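Local atomic coordinates of arabinan endo-1,5-alpha-l-arabinosidase A (PDB entry 1GYH), a protein that cleaves the alpha-1,5-linked arabinofuranosyl bonds of linear arabinan, releasing almost exclusively arabinotriose and so helping to break down the plant cell wall. Residues 204-209 and 222-227. Residues are numbered along the deposited sequence; the frame is centred on the assembly and turned at random.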
ATOM      1  N   TYR A 204      13.708  -4.583  -1.473  1.00 13.55           N
ATOM      2  CA  TYR A 204      12.914  -5.479  -0.627  1.00 13.38           C
ATOM      3  C   TYR A 204      11.417  -5.330  -0.953  1.00 13.33           C
ATOM      4  O   TYR A 204      10.870  -4.239  -0.847  1.00 13.04           O
ATOM      5  CB  TYR A 204      13.137  -5.234   0.863  1.00 13.40           C
ATOM      6  CG  TYR A 204      14.565  -5.582   1.291  1.00 12.95           C
ATOM      7  CD1 TYR A 204      15.619  -4.709   1.029  1.00 12.34           C
ATOM      8  CD2 TYR A 204      14.852  -6.791   1.913  1.00 11.84           C
ATOM      9  CE1 TYR A 204      16.933  -5.036   1.416  1.00 13.26           C
ATOM     10  CE2 TYR A 204      16.188  -7.131   2.279  1.00 13.15           C
ATOM     11  CZ  TYR A 204      17.202  -6.254   2.035  1.00 13.36           C
ATOM     12  OH  TYR A 204      18.504  -6.604   2.374  1.00 14.57           O
ATOM     13  N   LEU A 205      10.793  -6.454  -1.303  1.00 13.36           N
ATOM     14  CA  LEU A 205       9.342  -6.516  -1.605  1.00 12.91           C
ATOM     15  C   LEU A 205       8.638  -7.044  -0.393  1.00 13.09           C
ATOM     16  O   LEU A 205       8.863  -8.202   0.019  1.00 13.76           O
ATOM     17  CB  LEU A 205       9.075  -7.422  -2.817  1.00 13.51           C
ATOM     18  CG  LEU A 205       7.581  -7.760  -3.095  1.00 12.82           C
ATOM     19  CD1 LEU A 205       6.791  -6.527  -3.316  1.00 13.95           C
ATOM     20  CD2 LEU A 205       7.496  -8.687  -4.280  1.00 14.47           C
ATOM     21  N   PHE A 206       7.812  -6.191   0.203  1.00 12.82           N
ATOM     22  CA  PHE A 206       6.923  -6.579   1.263  1.00 13.22           C
ATOM     23  C   PHE A 206       5.527  -6.918   0.652  1.00 13.71           C
ATOM     24  O   PHE A 206       5.093  -6.269  -0.276  1.00 13.22           O
ATOM     25  CB  PHE A 206       6.729  -5.419   2.264  1.00 14.09           C
ATOM     26  CG  PHE A 206       8.008  -4.948   2.934  1.00 13.70           C
ATOM     27  CD1 PHE A 206       8.441  -5.513   4.109  1.00 13.44           C
ATOM     28  CD2 PHE A 206       8.760  -3.927   2.379  1.00 15.44           C
ATOM     29  CE1 PHE A 206       9.635  -5.099   4.704  1.00 16.26           C
ATOM     30  CE2 PHE A 206       9.958  -3.510   2.989  1.00 15.16           C
ATOM     31  CZ  PHE A 206      10.364  -4.076   4.148  1.00 14.94           C
ATOM     32  N   ALA A 207       4.852  -7.899   1.223  1.00 13.65           N
ATOM     33  CA  ALA A 207       3.517  -8.302   0.790  1.00 13.50           C
ATOM     34  C   ALA A 207       2.721  -8.823   1.965  1.00 14.44           C
ATOM     35  O   ALA A 207       3.272  -9.311   2.960  1.00 14.60           O
ATOM     36  CB  ALA A 207       3.615  -9.388  -0.306  1.00 13.65           C
ATOM     37  N   SER A 208       1.392  -8.687   1.843  1.00 15.27           N
ATOM     38  CA  SER A 208       0.464  -9.153   2.856  1.00 14.80           C
ATOM     39  C   SER A 208      -0.097 -10.512   2.426  1.00 14.10           C
ATOM     40  O   SER A 208      -0.548 -10.665   1.305  1.00 14.02           O
ATOM     41  CB  SER A 208      -0.634  -8.100   3.066  1.00 16.10           C
ATOM     42  OG  SER A 208      -0.142  -6.895   3.657  1.00 14.12           O
ATOM     43  N   TRP A 209      -0.043 -11.497   3.321  1.00 14.53           N
ATOM     44  CA  TRP A 209      -0.592 -12.829   3.087  1.00 14.26           C
ATOM     45  C   TRP A 209      -1.800 -13.035   4.000  1.00 14.71           C
ATOM     46  O   TRP A 209      -1.886 -12.475   5.118  1.00 14.08           O
ATOM     47  CB  TRP A 209       0.450 -13.927   3.388  1.00 13.91           C
ATOM     48  CG  TRP A 209       1.413 -14.294   2.257  1.00 13.55           C
ATOM     49  CD1 TRP A 209       1.583 -13.661   1.047  1.00 13.20           C
ATOM     50  CD2 TRP A 209       2.378 -15.355   2.275  1.00 12.16           C
ATOM     51  NE1 TRP A 209       2.565 -14.292   0.315  1.00 12.71           N
ATOM     52  CE2 TRP A 209       3.055 -15.339   1.040  1.00 13.03           C
ATOM     53  CE3 TRP A 209       2.722 -16.340   3.207  1.00 13.95           C
ATOM     54  CZ2 TRP A 209       4.054 -16.262   0.717  1.00 12.86           C
ATOM     55  CZ3 TRP A 209       3.735 -17.260   2.889  1.00 14.46           C
ATOM     56  CH2 TRP A 209       4.377 -17.216   1.661  1.00 13.75           C
ATOM     57  N   LEU A 222       2.590 -10.147   7.401  1.00 13.77           N
ATOM     58  CA  LEU A 222       3.560  -9.634   6.428  1.00 13.67           C
ATOM     59  C   LEU A 222       4.711 -10.603   6.193  1.00 13.27           C
ATOM     60  O   LEU A 222       5.271 -11.161   7.141  1.00 12.65           O
ATOM     61  CB  LEU A 222       4.134  -8.312   6.909  1.00 13.85           C
ATOM     62  CG  LEU A 222       3.167  -7.138   7.069  1.00 15.59           C
ATOM     63  CD1 LEU A 222       3.891  -5.905   7.605  1.00 18.08           C
ATOM     64  CD2 LEU A 222       2.553  -6.798   5.698  1.00 16.10           C
ATOM     65  N   VAL A 223       5.036 -10.759   4.919  1.00 13.21           N
ATOM     66  CA  VAL A 223       6.175 -11.509   4.429  1.00 12.97           C
ATOM     67  C   VAL A 223       7.041 -10.609   3.545  1.00 13.58           C
ATOM     68  O   VAL A 223       6.626  -9.502   3.113  1.00 14.36           O
ATOM     69  CB  VAL A 223       5.772 -12.777   3.600  1.00 13.12           C
ATOM     70  CG1 VAL A 223       4.997 -13.749   4.478  1.00 14.24           C
ATOM     71  CG2 VAL A 223       5.011 -12.436   2.355  1.00 13.60           C
ATOM     72  N   VAL A 224       8.271 -11.084   3.300  1.00 14.10           N
ATOM     73  CA  VAL A 224       9.274 -10.295   2.566  1.00 13.91           C
ATOM     74  C   VAL A 224      10.168 -11.190   1.683  1.00 12.69           C
ATOM     75  O   VAL A 224      10.417 -12.357   2.002  1.00 12.28           O
ATOM     76  CB  VAL A 224      10.174  -9.443   3.597  1.00 13.63           C
ATOM     77  CG1 VAL A 224      11.118 -10.332   4.371  1.00 15.22           C
ATOM     78  CG2 VAL A 224      10.971  -8.377   2.871  1.00 17.05           C
ATOM     79  N   GLY A 225      10.654 -10.598   0.595  1.00 13.20           N
ATOM     80  CA  GLY A 225      11.695 -11.155  -0.273  1.00 13.27           C
ATOM     81  C   GLY A 225      12.595 -10.034  -0.803  1.00 14.04           C
ATOM     82  O   GLY A 225      12.316  -8.874  -0.562  1.00 13.08           O
ATOM     83  N   ARG A 226      13.710 -10.380  -1.468  1.00 13.41           N
ATOM     84  CA  ARG A 226      14.667  -9.364  -1.918  1.00 14.21           C
ATOM     85  C   ARG A 226      15.275  -9.709  -3.264  1.00 14.08           C
ATOM     86  O   ARG A 226      15.423 -10.905  -3.625  1.00 14.79           O
ATOM     87  CB  ARG A 226      15.740  -9.095  -0.836  1.00 13.53           C
ATOM     88  CG  ARG A 226      16.891 -10.095  -0.828  1.00 13.72           C
ATOM     89  CD  ARG A 226      17.889  -9.941   0.346  1.00 14.17           C
ATOM     90  NE  ARG A 226      18.891 -11.015   0.359  1.00 12.13           N
ATOM     91  CZ  ARG A 226      19.690 -11.271   1.401  1.00 14.24           C
ATOM     92  NH1 ARG A 226      19.617 -10.516   2.492  1.00 14.67           N
ATOM     93  NH2 ARG A 226      20.567 -12.261   1.359  1.00 14.88           N
ATOM     94  N   SER A 227      15.592  -8.660  -4.028  1.00 14.20           N
ATOM     95  CA  SER A 227      16.149  -8.798  -5.380  1.00 14.67           C
ATOM     96  C   SER A 227      17.248  -7.759  -5.624  1.00 14.80           C
ATOM     97  O   SER A 227      17.179  -6.630  -5.129  1.00 14.78           O
ATOM     98  CB  SER A 227      15.031  -8.593  -6.434  1.00 15.15           C
ATOM     99  OG  SER A 227      15.507  -8.606  -7.762  1.00 14.50           O
TER
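V223 presses both its methyls against the indole of W209, the two side chains crossing at about a right angle. CG2 sits over the five-membered ring, almost along the ring normal and 3.7 Å from the centroid. CG1 rests on the six-membered part, 3.7 Å from CE3. With CG1 anti to its carbonyl carbon (chi1 -62°), the valine turns this two-pronged branch to the ring, a broad flat surface suited to a forked bump. A207, directly across from V223, brings its CB to 4.3 Å from V223 CG2, a methyl small enough to sit beside the branched valine. L205 faces G225, and with no side chain opposite it packs instead on P194 and I196 of strand 191-199.

The opposite face, bearing Y204, F206, S208, L222, V224 and R226, is bulkier. V224 fits between two aromatics: its CG2, anti to the backbone N, lies over a face of F206, 4.0 Å from CE1, and at the edge of the Y204 ring. R226 runs beside Y204, its CB over the phenol face, while its extended chain brings NH1 to a hydrogen bond with E299 O; the Y204 hydroxyl bonds to G300 O. At the far end, L222 CD2 reaches S208 OG at 3.4 Å, covering a small hydroxyl that is hydrogen-bonded to the backbone N of H262, a residue that probably binds calcium.

Between the two faces, the hydrogen-bonded pairs L205 with G225 and A207 with V223 give four backbone bonds, the straightest from V223 N to A207 O (175°).

The segments belong to the two central strands of an antiparallel four-stranded blade in the five-bladed propeller. Strand 191-199, bearing the probable proton donor E192, flanks 204-209, and strand 248-251 flanks 222-227; F206 and L222 also pack against strand 257-268 of the next blade.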